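PDB 5OET: glutathione synthetase-like effector 30 (Gpa-GSS30-apo) from Globodera pallida, which is a nematode effector that arose from a housekeeping glutathione synthetase and probably retains the ATP-dependent ligase fold of that family, with a function that has probably diverged. Local coordinates for residues V160-Q165 with I336-Y341; R117-Y122 with Y341-S346; V453-F458 with N468-P473; P88-P93 with V518-Y523; M228-L233 with H267-I272. All blocks are in the same frame, centred on the assembly; numbering follows the deposited sequence.

Interaction 1. Residues V160-Q165 with I336-Y341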
# COMPACT_ATOMS: atom_id res chain seq x y z
N VAL A 160 -25.50 9.42 22.83
CA VAL A 160 -24.85 8.31 22.13
C VAL A 160 -23.36 8.59 21.96
O VAL A 160 -22.97 9.57 21.33
CB VAL A 160 -25.51 8.01 20.76
CG1 VAL A 160 -24.72 6.96 19.99
CG2 VAL A 160 -26.95 7.56 20.97
N ALA A 161 -22.56 7.70 22.53
CA ALA A 161 -21.11 7.72 22.43
C ALA A 161 -20.69 6.51 21.63
O ALA A 161 -21.33 5.47 21.68
CB ALA A 161 -20.48 7.68 23.82
N MET A 162 -19.61 6.69 20.88
CA MET A 162 -18.90 5.62 20.20
C MET A 162 -17.63 5.41 21.00
O MET A 162 -16.93 6.36 21.29
CB MET A 162 -18.54 6.04 18.79
CG MET A 162 -17.60 5.09 18.08
SD MET A 162 -17.55 5.56 16.35
CE MET A 162 -16.02 4.75 15.89
N PHE A 163 -17.34 4.16 21.35
CA PHE A 163 -16.30 3.89 22.33
C PHE A 163 -15.46 2.72 21.84
O PHE A 163 -15.94 1.59 21.81
CB PHE A 163 -16.97 3.62 23.67
CG PHE A 163 -16.06 3.06 24.71
CD1 PHE A 163 -14.77 3.56 24.89
CD2 PHE A 163 -16.50 2.04 25.55
CE1 PHE A 163 -13.93 3.03 25.85
CE2 PHE A 163 -15.68 1.50 26.52
CZ PHE A 163 -14.40 1.99 26.68
N CYS A 164 -14.24 3.03 21.41
CA CYS A 164 -13.29 2.04 20.89
C CYS A 164 -12.12 1.97 21.87
O CYS A 164 -11.62 3.00 22.34
CB CYS A 164 -12.80 2.40 19.47
SG CYS A 164 -13.95 2.14 18.07
N GLN A 165 -11.68 0.75 22.17
CA GLN A 165 -10.65 0.50 23.17
C GLN A 165 -9.61 -0.44 22.61
O GLN A 165 -9.93 -1.28 21.78
CB GLN A 165 -11.28 -0.12 24.40
CG GLN A 165 -10.56 0.08 25.73
CD GLN A 165 -11.25 -0.66 26.86
OE1 GLN A 165 -11.38 -1.88 26.82
NE2 GLN A 165 -11.72 0.07 27.87
N ILE A 336 -21.82 12.82 17.51
CA ILE A 336 -21.35 11.69 18.28
C ILE A 336 -19.83 11.83 18.36
O ILE A 336 -19.18 12.07 17.36
CB ILE A 336 -21.76 10.36 17.64
CG1 ILE A 336 -23.28 10.24 17.61
CG2 ILE A 336 -21.15 9.20 18.42
CD1 ILE A 336 -23.79 9.03 16.85
N LYS A 337 -19.29 11.72 19.58
CA LYS A 337 -17.84 11.79 19.83
C LYS A 337 -17.30 10.39 19.98
O LYS A 337 -18.05 9.44 20.22
CB LYS A 337 -17.53 12.61 21.08
CG LYS A 337 -17.36 14.11 20.84
CD LYS A 337 -18.66 14.80 20.51
CE LYS A 337 -19.64 14.76 21.67
NZ LYS A 337 -20.81 15.64 21.42
N THR A 338 -15.97 10.26 19.86
CA THR A 338 -15.31 8.96 19.65
C THR A 338 -14.01 8.80 20.47
O THR A 338 -12.94 8.68 19.88
CB THR A 338 -14.92 8.80 18.15
OG1 THR A 338 -13.93 9.78 17.80
CG2 THR A 338 -16.16 8.94 17.20
N PRO A 339 -14.07 8.77 21.80
CA PRO A 339 -15.28 8.92 22.57
C PRO A 339 -15.33 10.30 23.19
O PRO A 339 -14.38 11.06 23.05
CB PRO A 339 -15.09 7.84 23.65
CG PRO A 339 -13.62 7.80 23.88
CD PRO A 339 -12.94 8.40 22.67
N PRO A 340 -16.41 10.63 23.88
CA PRO A 340 -16.41 11.95 24.52
C PRO A 340 -15.35 12.08 25.60
O PRO A 340 -14.80 11.09 26.06
CB PRO A 340 -17.83 12.08 25.09
CG PRO A 340 -18.46 10.73 24.99
CD PRO A 340 -17.72 9.97 23.92
N TYR A 341 -15.08 13.31 26.02
CA TYR A 341 -13.96 13.59 26.92
C TYR A 341 -14.01 12.87 28.26
O TYR A 341 -12.96 12.50 28.78
CB TYR A 341 -13.75 15.10 27.12
CG TYR A 341 -12.58 15.61 26.34
CD1 TYR A 341 -11.29 15.39 26.80
CD2 TYR A 341 -12.75 16.28 25.12
CE1 TYR A 341 -10.19 15.83 26.07
CE2 TYR A 341 -11.66 16.74 24.39
CZ TYR A 341 -10.37 16.50 24.88
OH TYR A 341 -9.26 16.94 24.19
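Ile336 lays its branches over the start of the strand at Val160. Its CD1 reaches Val160 CG1 at 3.9 Å, the two side chains running at a slant to one another, while CG2 sits 3.5 Å from Val160 O and also close to Met162 N. A chi1 of -63° puts CG2 anti to the backbone N, over those two backbone atoms, while CG1 carries CD1 to the valine. The one hydrogen bond across the contact follows directly: Met162 N donates to Lys337 O at 3.2 Å, nearly straight at 165°. Strand 160-173 belongs to the large sheet, where Ala161 and Phe163 pair with Gly483 and Leu481; Ile336 itself pairs with strand 306-314 of a second sheet, whose edge docks here against strand 160-173. Beyond Lys337 the second segment leaves strand geometry. Thr338 CG2 lies beside Met162 SD at 3.8 Å, both side chains pointing the same way, and Thr338 OG1 is held by Val311 O. The peptide into Pro339 is cis, and this kink brings Pro339 CB near Met162 O. Pro340 then packs its CD against Ala161 CB at 3.6 Å, with Met485 touching both residues.

Interaction 2. Residues R117-Y122 with Y341-S346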
# COMPACT_ATOMS: atom_id res chain seq x y z
N ARG A 117 -19.47 1.76 31.59
CA ARG A 117 -20.34 1.98 32.75
C ARG A 117 -19.73 2.88 33.81
O ARG A 117 -20.43 3.67 34.44
CB ARG A 117 -20.73 0.65 33.36
CG ARG A 117 -21.66 -0.15 32.47
CD ARG A 117 -21.90 -1.56 33.00
NE ARG A 117 -22.57 -2.40 32.01
CZ ARG A 117 -22.94 -3.67 32.19
NH1 ARG A 117 -22.71 -4.30 33.34
NH2 ARG A 117 -23.55 -4.33 31.19
N ALA A 118 -18.43 2.75 34.03
CA ALA A 118 -17.69 3.71 34.84
C ALA A 118 -17.73 5.13 34.26
O ALA A 118 -17.79 6.09 35.00
CB ALA A 118 -16.25 3.28 34.99
N SER A 119 -17.68 5.23 32.94
CA SER A 119 -17.78 6.52 32.23
C SER A 119 -19.16 7.17 32.28
O SER A 119 -19.27 8.38 32.17
CB SER A 119 -17.31 6.36 30.79
OG SER A 119 -15.96 5.90 30.77
N CYS A 120 -20.21 6.35 32.44
CA CYS A 120 -21.58 6.83 32.70
C CYS A 120 -21.84 7.30 34.15
O CYS A 120 -22.96 7.68 34.45
CB CYS A 120 -22.60 5.73 32.36
SG CYS A 120 -22.61 5.18 30.64
N ASP A 121 -20.84 7.25 35.03
CA ASP A 121 -21.00 7.55 36.47
C ASP A 121 -19.94 8.58 36.87
O ASP A 121 -18.94 8.23 37.51
CB ASP A 121 -20.88 6.26 37.30
CG ASP A 121 -21.31 6.43 38.78
OD1 ASP A 121 -21.55 7.58 39.23
OD2 ASP A 121 -21.41 5.40 39.49
N TYR A 122 -20.18 9.84 36.50
CA TYR A 122 -19.25 10.95 36.75
C TYR A 122 -18.86 11.11 38.23
O TYR A 122 -17.69 11.35 38.55
CB TYR A 122 -19.82 12.28 36.23
CG TYR A 122 -18.84 13.45 36.22
CD1 TYR A 122 -17.51 13.28 35.81
CD2 TYR A 122 -19.24 14.72 36.59
CE1 TYR A 122 -16.62 14.34 35.78
CE2 TYR A 122 -18.35 15.80 36.56
CZ TYR A 122 -17.04 15.60 36.15
OH TYR A 122 -16.13 16.63 36.11
N TYR A 341 -15.08 13.31 26.02
CA TYR A 341 -13.96 13.59 26.92
C TYR A 341 -14.01 12.87 28.26
O TYR A 341 -12.96 12.50 28.78
CB TYR A 341 -13.75 15.10 27.12
CG TYR A 341 -12.58 15.61 26.34
CD1 TYR A 341 -11.29 15.39 26.80
CD2 TYR A 341 -12.75 16.28 25.12
CE1 TYR A 341 -10.19 15.83 26.07
CE2 TYR A 341 -11.66 16.74 24.39
CZ TYR A 341 -10.37 16.50 24.88
OH TYR A 341 -9.26 16.94 24.19
N ILE A 342 -15.21 12.63 28.79
CA ILE A 342 -15.40 11.87 30.04
C ILE A 342 -14.60 10.56 30.09
O ILE A 342 -14.16 10.14 31.17
CB ILE A 342 -16.90 11.61 30.34
CG1 ILE A 342 -17.11 11.00 31.72
CG2 ILE A 342 -17.54 10.69 29.31
CD1 ILE A 342 -16.66 11.88 32.86
N PHE A 343 -14.40 9.93 28.92
CA PHE A 343 -13.68 8.66 28.85
C PHE A 343 -12.20 8.81 29.12
O PHE A 343 -11.58 7.86 29.59
CB PHE A 343 -13.90 7.99 27.50
CG PHE A 343 -15.23 7.32 27.38
CD1 PHE A 343 -16.37 8.07 27.23
CD2 PHE A 343 -15.33 5.96 27.43
CE1 PHE A 343 -17.61 7.46 27.11
CE2 PHE A 343 -16.56 5.35 27.31
CZ PHE A 343 -17.70 6.10 27.16
N ALA A 344 -11.64 9.99 28.85
CA ALA A 344 -10.26 10.28 29.22
C ALA A 344 -10.04 10.21 30.74
O ALA A 344 -8.96 9.81 31.18
CB ALA A 344 -9.83 11.64 28.70
N LEU A 345 -11.05 10.62 31.51
CA LEU A 345 -11.01 10.50 32.97
C LEU A 345 -11.10 9.02 33.44
O LEU A 345 -10.44 8.61 34.39
CB LEU A 345 -12.14 11.35 33.59
CG LEU A 345 -12.13 11.61 35.09
CD1 LEU A 345 -10.85 12.30 35.54
CD2 LEU A 345 -13.34 12.44 35.49
N SER A 346 -11.90 8.20 32.75
CA SER A 346 -12.02 6.79 33.11
C SER A 346 -10.86 5.91 32.61
O SER A 346 -10.86 4.71 32.86
CB SER A 346 -13.36 6.21 32.64
OG SER A 346 -13.33 5.84 31.27
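Ser119 drops its CB squarely onto the face of the Phe343 ring, 3.6 Å from the centroid and only 11° off the ring normal, a CH-pi contact. One atom further out, Ser119 OG stays above the same face but shifts toward the rim, 3.4 Å from Phe343 CD2. That hydroxyl also meets Ser346 OG at 2.7 Å, and it is bonded to Tyr115 O one helical turn back. The first torsion of Ser119 (chi1 -59°) keeps OG beside its own backbone N, which is what lets it reach both Tyr115 and Ser346. This is the end of helix 98-119, packed against the short helix near 342-345; after a brief break the chain starts again as helix 122-127, with Asp121 at its N-cap. Tyr122, the first residue of that helix, makes the second half of the contact. Its CD1 touches Ile342 CD1 at 3.4 Å, the two side chains slanting past each other, and its CE1 meets Leu345 CD2 at 3.8 Å, this methyl lying at the ring edge. Ile342 also turns CG1 back to Ser119 O, 3.4 Å away, bridging the two halves. Tyr122 OH continues past the contact to Asp149 of helix 141-150, whose Leu148 packs on both Tyr122 and Ile342.

Interaction 3. Residues V453-F458 with N468-P473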
# COMPACT_ATOMS: atom_id res chain seq x y z
N VAL A 453 10.13 -13.97 26.84
CA VAL A 453 11.15 -13.56 25.91
C VAL A 453 11.16 -14.59 24.78
O VAL A 453 11.23 -15.79 25.01
CB VAL A 453 12.53 -13.49 26.60
CG1 VAL A 453 13.65 -13.29 25.59
CG2 VAL A 453 12.54 -12.36 27.62
N ILE A 454 11.08 -14.10 23.55
CA ILE A 454 11.15 -14.95 22.37
C ILE A 454 12.21 -14.38 21.43
O ILE A 454 12.72 -13.29 21.65
CB ILE A 454 9.75 -15.12 21.70
CG1 ILE A 454 9.18 -13.79 21.19
CG2 ILE A 454 8.77 -15.78 22.66
CD1 ILE A 454 9.60 -13.41 19.79
N LYS A 455 12.54 -15.16 20.40
CA LYS A 455 13.53 -14.79 19.39
C LYS A 455 12.82 -14.44 18.08
O LYS A 455 11.87 -15.13 17.68
CB LYS A 455 14.50 -15.96 19.16
CG LYS A 455 15.42 -16.31 20.33
CD LYS A 455 16.82 -15.70 20.18
CE LYS A 455 17.93 -16.58 20.81
NZ LYS A 455 18.27 -16.22 22.22
N ASN A 456 13.27 -13.38 17.42
CA ASN A 456 12.74 -12.97 16.13
C ASN A 456 13.77 -12.09 15.43
O ASN A 456 14.83 -11.78 16.01
CB ASN A 456 11.42 -12.21 16.33
CG ASN A 456 10.41 -12.48 15.22
OD1 ASN A 456 10.77 -12.53 14.05
ND2 ASN A 456 9.15 -12.65 15.58
N HIS A 457 13.47 -11.71 14.20
CA HIS A 457 14.32 -10.81 13.44
C HIS A 457 13.61 -9.48 13.20
O HIS A 457 12.42 -9.46 12.92
CB HIS A 457 14.69 -11.45 12.09
CG HIS A 457 15.02 -12.90 12.20
ND1 HIS A 457 16.19 -13.35 12.75
CD2 HIS A 457 14.31 -14.01 11.86
CE1 HIS A 457 16.19 -14.68 12.74
NE2 HIS A 457 15.06 -15.10 12.22
N PHE A 458 14.34 -8.38 13.30
CA PHE A 458 13.77 -7.03 13.22
C PHE A 458 14.21 -6.29 11.95
O PHE A 458 15.40 -6.15 11.70
CB PHE A 458 14.25 -6.24 14.44
CG PHE A 458 13.49 -6.51 15.71
CD1 PHE A 458 12.60 -7.58 15.85
CD2 PHE A 458 13.69 -5.66 16.82
CE1 PHE A 458 11.91 -7.77 17.05
CE2 PHE A 458 13.00 -5.85 18.01
CZ PHE A 458 12.11 -6.91 18.13
N ASN A 468 18.02 -12.81 15.08
CA ASN A 468 18.04 -13.59 16.32
C ASN A 468 18.10 -12.74 17.60
O ASN A 468 18.82 -13.06 18.52
CB ASN A 468 19.16 -14.64 16.28
CG ASN A 468 19.00 -15.62 15.14
OD1 ASN A 468 19.84 -15.68 14.23
ND2 ASN A 468 17.93 -16.41 15.18
N LEU A 469 17.35 -11.65 17.64
CA LEU A 469 17.19 -10.86 18.86
C LEU A 469 16.28 -11.56 19.85
O LEU A 469 15.31 -12.19 19.44
CB LEU A 469 16.54 -9.52 18.54
CG LEU A 469 17.45 -8.48 17.92
CD1 LEU A 469 16.60 -7.39 17.29
CD2 LEU A 469 18.43 -7.94 18.96
N ASP A 470 16.57 -11.40 21.14
CA ASP A 470 15.56 -11.61 22.18
C ASP A 470 14.57 -10.46 22.12
O ASP A 470 14.98 -9.32 22.10
CB ASP A 470 16.20 -11.64 23.56
CG ASP A 470 17.17 -12.80 23.73
OD1 ASP A 470 17.51 -13.46 22.71
OD2 ASP A 470 17.59 -13.03 24.89
N ALA A 471 13.28 -10.77 22.12
CA ALA A 471 12.23 -9.75 22.21
C ALA A 471 11.07 -10.20 23.09
O ALA A 471 10.85 -11.39 23.25
CB ALA A 471 11.71 -9.42 20.83
N THR A 472 10.34 -9.23 23.63
CA THR A 472 9.15 -9.48 24.43
C THR A 472 7.96 -8.92 23.65
O THR A 472 7.92 -7.72 23.41
CB THR A 472 9.20 -8.80 25.83
OG1 THR A 472 9.62 -7.43 25.70
CG2 THR A 472 10.15 -9.50 26.75
N PRO A 473 7.02 -9.79 23.22
CA PRO A 473 5.82 -9.32 22.56
C PRO A 473 4.77 -8.75 23.54
O PRO A 473 4.79 -9.05 24.73
CB PRO A 473 5.30 -10.56 21.85
CG PRO A 473 5.76 -11.69 22.67
CD PRO A 473 7.01 -11.26 23.38
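Ile454 and Ala471 exchange two backbone hydrogen bonds, Ile454 N to Ala471 O at 2.7 Å and Ala471 N to Ile454 O at 2.6 Å. Two residues on, Asn456 and Leu469 form the next hydrogen-bonded pair, with a more bent bond from Leu469 N. Between them sits the non-hydrogen-bonded pair Lys455 and Asp470, whose side chains run alongside each other on one face. There Lys455 NZ reaches Asp470 OD1 at 2.9 Å in a salt bridge, on the syn side and 22° out of the carboxylate plane; the lysine chain is bent at chi2, chi3 and chi4 on its way there. At the corner, Asn468 N donates to His457 ND1 at 3.0 Å, from a position 26° off the imidazole plane. Leu469 CD1 stands over the phenyl face of Phe458, 3.4 Å from CD2, and Ala471 CB follows at 3.7 Å from Phe458 CZ.

In the next layer, Asn456 OD1 accepts from His457 N, while Asn456 ND2 is held by Ser94 OG and Tyr92 O. Gln42 takes Asn468 ND2, and Phe458 rests on Val518. The N-to-C axes of strands 454-458 and 469-473 lie 110° apart, far from flat antiparallel pairing. The return arm starts at 466-467, where Thr466 pairs with Phe458, and turns a corner at Asn468: a coiled beta hairpin within the large mixed sheet, where 454-459 also pairs with 83-90.

Interaction 4. Residues P88-P93 with V518-Y523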
# COMPACT_ATOMS: atom_id res chain seq x y z
N PRO A 88 8.72 -0.19 11.07
CA PRO A 88 9.53 -1.34 11.46
C PRO A 88 8.68 -2.54 11.93
O PRO A 88 7.67 -2.36 12.61
CB PRO A 88 10.40 -0.78 12.59
CG PRO A 88 9.59 0.32 13.15
CD PRO A 88 8.96 0.95 11.95
N LEU A 89 9.13 -3.72 11.56
CA LEU A 89 8.36 -4.95 11.66
C LEU A 89 9.27 -6.12 12.03
O LEU A 89 10.49 -6.09 11.80
CB LEU A 89 7.68 -5.24 10.32
CG LEU A 89 8.59 -5.35 9.07
CD1 LEU A 89 8.88 -6.80 8.71
CD2 LEU A 89 7.98 -4.67 7.84
N SER A 90 8.68 -7.13 12.63
CA SER A 90 9.38 -8.37 12.84
C SER A 90 9.21 -9.14 11.54
O SER A 90 8.17 -9.00 10.87
CB SER A 90 8.77 -9.14 14.01
OG SER A 90 7.41 -9.41 13.75
N LEU A 91 10.22 -9.91 11.17
CA LEU A 91 10.20 -10.62 9.90
C LEU A 91 9.15 -11.73 9.90
O LEU A 91 8.45 -11.95 8.89
CB LEU A 91 11.57 -11.22 9.59
CG LEU A 91 11.79 -11.86 8.20
CD1 LEU A 91 11.48 -10.92 7.06
CD2 LEU A 91 13.22 -12.33 8.06
N TYR A 92 9.04 -12.41 11.03
CA TYR A 92 8.15 -13.54 11.18
C TYR A 92 7.30 -13.30 12.41
O TYR A 92 7.68 -12.52 13.30
CB TYR A 92 8.96 -14.84 11.33
CG TYR A 92 9.56 -15.32 10.03
CD1 TYR A 92 8.75 -15.85 9.03
CD2 TYR A 92 10.94 -15.21 9.78
CE1 TYR A 92 9.29 -16.26 7.82
CE2 TYR A 92 11.49 -15.62 8.56
CZ TYR A 92 10.66 -16.15 7.58
OH TYR A 92 11.16 -16.59 6.37
N PRO A 93 6.13 -13.95 12.46
CA PRO A 93 5.27 -13.75 13.62
C PRO A 93 5.89 -14.40 14.84
O PRO A 93 6.48 -15.46 14.73
CB PRO A 93 3.94 -14.40 13.20
CG PRO A 93 4.26 -15.30 12.08
CD PRO A 93 5.55 -14.87 11.47
N VAL A 518 8.49 -2.59 17.54
CA VAL A 518 8.35 -3.15 16.21
C VAL A 518 6.96 -3.78 16.08
O VAL A 518 6.46 -4.37 17.01
CB VAL A 518 9.51 -4.16 15.99
CG1 VAL A 518 9.08 -5.46 15.33
CG2 VAL A 518 10.62 -3.51 15.19
N TYR A 519 6.33 -3.66 14.93
CA TYR A 519 5.03 -4.28 14.75
C TYR A 519 5.24 -5.74 14.54
O TYR A 519 6.20 -6.15 13.92
CB TYR A 519 4.28 -3.69 13.57
CG TYR A 519 3.80 -2.32 13.88
CD1 TYR A 519 2.58 -2.10 14.55
CD2 TYR A 519 4.60 -1.21 13.56
CE1 TYR A 519 2.16 -0.81 14.86
CE2 TYR A 519 4.19 0.07 13.86
CZ TYR A 519 2.98 0.26 14.52
OH TYR A 519 2.64 1.54 14.80
N ASP A 520 4.31 -6.53 15.03
CA ASP A 520 4.46 -7.96 15.03
C ASP A 520 3.06 -8.55 14.87
O ASP A 520 2.10 -7.81 14.81
CB ASP A 520 5.11 -8.38 16.35
CG ASP A 520 5.81 -9.72 16.28
OD1 ASP A 520 5.41 -10.56 15.43
OD2 ASP A 520 6.76 -9.94 17.06
N SER A 521 2.96 -9.86 14.77
CA SER A 521 1.66 -10.51 14.87
C SER A 521 1.84 -11.91 15.50
O SER A 521 2.89 -12.53 15.37
CB SER A 521 0.98 -10.58 13.50
OG SER A 521 1.55 -11.57 12.69
N PRO A 522 0.81 -12.41 16.21
CA PRO A 522 1.02 -13.61 16.99
C PRO A 522 0.97 -14.86 16.12
O PRO A 522 0.20 -14.89 15.15
CB PRO A 522 -0.16 -13.59 17.96
CG PRO A 522 -1.24 -12.96 17.16
CD PRO A 522 -0.58 -11.95 16.27
N TYR A 523 1.81 -15.83 16.45
CA TYR A 523 1.68 -17.19 15.95
C TYR A 523 1.29 -18.07 17.15
O TYR A 523 2.07 -18.23 18.09
CB TYR A 523 2.98 -17.68 15.31
CG TYR A 523 2.82 -18.96 14.51
CD1 TYR A 523 2.90 -20.21 15.12
CD2 TYR A 523 2.59 -18.92 13.13
CE1 TYR A 523 2.77 -21.38 14.39
CE2 TYR A 523 2.44 -20.08 12.39
CZ TYR A 523 2.53 -21.31 13.02
OH TYR A 523 2.39 -22.47 12.28
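Val518 opens the contact by setting CG2 against Pro88 CB at 3.8 Å, while its other methyl, CG1, lies over the face of the peptide joining Leu89 to Ser90. Tyr519 supplies the backbone pairing. Its N donates to Pro88 O at 3.0 Å with a nearly straight N-H, although the donor is tilted 25° from the carbonyl plane; its O accepts from Ser90 N, also at 3.0 Å. The Tyr519 ring turns its edge to Pro88 O, which lies in the ring plane 3.4 Å from CD2, and the ring itself is met by Phe200 and by Lys501 in a cation-pi contact. Asp520 comes next, with CG anti to its N (chi1 -157°), which carries the carboxylate to Ser90: Asp520 OD1 stands 2.9 Å from Ser90 OG. The same OD1 takes the hydrogen bond of Ser521 N, on the anti side, and OD2 is held by Ser94 OG and Ser502 OG. Ser521 packs OG against Pro93 CB at 3.7 Å and bonds His204 with that hydroxyl. Past Pro522, Tyr523 lays CB alongside Pro93 CB at 4.0 Å, and its ring stacks on Tyr35. The two segments run side by side in nearly the same direction, 12° apart end to end. Tyr519, bonded to the residues flanking Leu89, makes a single parallel beta bridge; after the chain leaves strand geometry at 91-92, parallel pairing resumes between strands 94-96 and 517-524 of the large mixed sheet.

Interaction 5. Residues M228-L233 with H267-I272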
# COMPACT_ATOMS: atom_id res chain seq x y z
N MET A 228 -13.50 -3.20 11.24
CA MET A 228 -14.14 -3.05 12.54
C MET A 228 -14.48 -1.60 12.83
O MET A 228 -15.60 -1.28 13.25
CB MET A 228 -13.20 -3.55 13.64
CG MET A 228 -13.68 -3.28 15.06
SD MET A 228 -12.36 -3.13 16.27
CE MET A 228 -11.60 -1.57 15.84
N ALA A 229 -13.46 -0.74 12.66
CA ALA A 229 -13.60 0.69 12.87
C ALA A 229 -14.64 1.29 11.91
O ALA A 229 -15.53 2.01 12.34
CB ALA A 229 -12.25 1.38 12.71
N ALA A 230 -14.54 0.93 10.64
CA ALA A 230 -15.51 1.33 9.63
C ALA A 230 -16.93 0.94 10.00
O ALA A 230 -17.82 1.79 9.97
CB ALA A 230 -15.14 0.75 8.27
N GLU A 231 -17.14 -0.32 10.38
CA GLU A 231 -18.48 -0.82 10.73
C GLU A 231 -19.09 -0.08 11.91
O GLU A 231 -20.30 0.05 11.99
CB GLU A 231 -18.47 -2.31 11.05
CG GLU A 231 -18.25 -3.24 9.85
CD GLU A 231 -17.94 -4.71 10.25
OE1 GLU A 231 -18.22 -5.62 9.44
OE2 GLU A 231 -17.40 -4.96 11.38
N THR A 232 -18.25 0.40 12.83
CA THR A 232 -18.70 1.11 14.02
C THR A 232 -19.02 2.59 13.72
O THR A 232 -19.98 3.14 14.27
CB THR A 232 -17.64 1.01 15.15
OG1 THR A 232 -17.36 -0.37 15.40
CG2 THR A 232 -18.14 1.64 16.43
N LEU A 233 -18.20 3.22 12.87
CA LEU A 233 -18.51 4.57 12.35
C LEU A 233 -19.80 4.62 11.54
O LEU A 233 -20.60 5.54 11.70
CB LEU A 233 -17.35 5.11 11.50
CG LEU A 233 -16.11 5.63 12.24
CD1 LEU A 233 -14.94 5.75 11.27
CD2 LEU A 233 -16.38 6.96 12.94
N HIS A 267 -11.37 3.68 3.35
CA HIS A 267 -11.35 2.76 2.20
C HIS A 267 -12.23 1.55 2.52
O HIS A 267 -12.88 1.03 1.63
CB HIS A 267 -9.94 2.31 1.81
CG HIS A 267 -8.99 3.43 1.55
ND1 HIS A 267 -7.63 3.30 1.70
CD2 HIS A 267 -9.21 4.72 1.20
CE1 HIS A 267 -7.04 4.46 1.43
NE2 HIS A 267 -7.99 5.34 1.13
N GLN A 268 -12.29 1.15 3.79
CA GLN A 268 -13.22 0.10 4.20
C GLN A 268 -14.67 0.58 4.30
O GLN A 268 -15.59 -0.17 3.97
CB GLN A 268 -12.77 -0.54 5.52
CG GLN A 268 -11.52 -1.41 5.38
CD GLN A 268 -11.69 -2.52 4.37
OE1 GLN A 268 -12.64 -3.30 4.45
NE2 GLN A 268 -10.80 -2.56 3.39
N LEU A 269 -14.88 1.80 4.77
CA LEU A 269 -16.23 2.38 4.90
C LEU A 269 -16.96 2.47 3.56
O LEU A 269 -18.15 2.19 3.49
CB LEU A 269 -16.15 3.76 5.55
CG LEU A 269 -17.44 4.48 5.93
CD1 LEU A 269 -18.27 3.66 6.89
CD2 LEU A 269 -17.13 5.83 6.56
N GLU A 270 -16.23 2.84 2.50
CA GLU A 270 -16.74 2.85 1.12
C GLU A 270 -17.30 1.52 0.64
O GLU A 270 -18.34 1.47 0.03
CB GLU A 270 -15.62 3.23 0.17
CG GLU A 270 -15.19 4.68 0.24
CD GLU A 270 -13.81 4.93 -0.33
OE1 GLU A 270 -13.31 4.09 -1.10
OE2 GLU A 270 -13.24 5.99 -0.02
N SER A 271 -16.57 0.44 0.87
CA SER A 271 -16.97 -0.88 0.38
C SER A 271 -17.96 -1.63 1.30
O SER A 271 -18.32 -2.76 0.99
CB SER A 271 -15.71 -1.72 0.18
OG SER A 271 -15.10 -1.96 1.44
N ILE A 272 -18.39 -1.05 2.42
CA ILE A 272 -19.47 -1.63 3.24
C ILE A 272 -20.74 -0.77 3.19
O ILE A 272 -21.56 -0.85 4.11
CB ILE A 272 -19.03 -1.91 4.71
CG1 ILE A 272 -18.87 -0.63 5.55
CG2 ILE A 272 -17.74 -2.73 4.75
CD1 ILE A 272 -18.60 -0.90 7.02
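Ala230 points its CB at the end of helix 259-270 and the residues just after it. Gln268 CB lies 3.9 Å from Ala230 CB, Leu269 CB 4.2 Å and Ile272 CD1 4.0 Å, so one small methyl sits among the three. With so short a side chain at this point, the backbones come close: the alpha carbons of Ala230 and Leu269 are 4.9 Å apart. Leu269 leaves its backbone obliquely, and with CG anti to its N (chi1 -173°) it swings CD1 round to Ala230 O, 3.6 Å away. Ile272, just past the helix end, adds its CD1. Its chi1 of 73° puts CG1 between N and the carbonyl carbon, and the isoleucine crosses the Glu231 side chain at about a right angle, with CD1 on Glu231 CG at 3.7 Å.

The polar ends look elsewhere. Glu231 OE1 forms a salt bridge with Arg495, and Gln268 bends at chi2 and hydrogen-bonds Thr227 with OE1. On the outer side of helix 259-270, Glu270 makes a salt bridge to Arg206 of the second subunit and His267 meets Trp57 of that subunit edge-to-face, so this helix joins helix 225-240 to the dimer interface. Since no hydrogen bond crosses between the two segments, the contact is apolar, a packing of aliphatic groups on each other and on the backbone of Ala230, while Glu231 and Gln268 send their polar ends to partners outside it.

How the interactions relate
From the N terminus, residues 88-93 open the outermost loop, which closes only at 518-523 (interaction 4). Inside it, 117-122 starts interaction 2 and 160-165 starts interaction 1; both close on consecutive residues, sharing Tyr341, so interaction 1 nests in interaction 2, and Phe163 touches Phe343. Interaction 5 is nested deeper, touching Met162 through Thr232 and Leu233. Interaction 3 follows in series, still within interaction 4, and the two meet where Asn456 and His457 reach Tyr92 and Leu91. None cross. Interactions 1, 3 and 4 reach the large sheet, and interaction 1 joins it to the second; interaction 2 ties helices 98-119 and 122-127 to helix 342-345, interaction 5 helix 225-240 to 259-270.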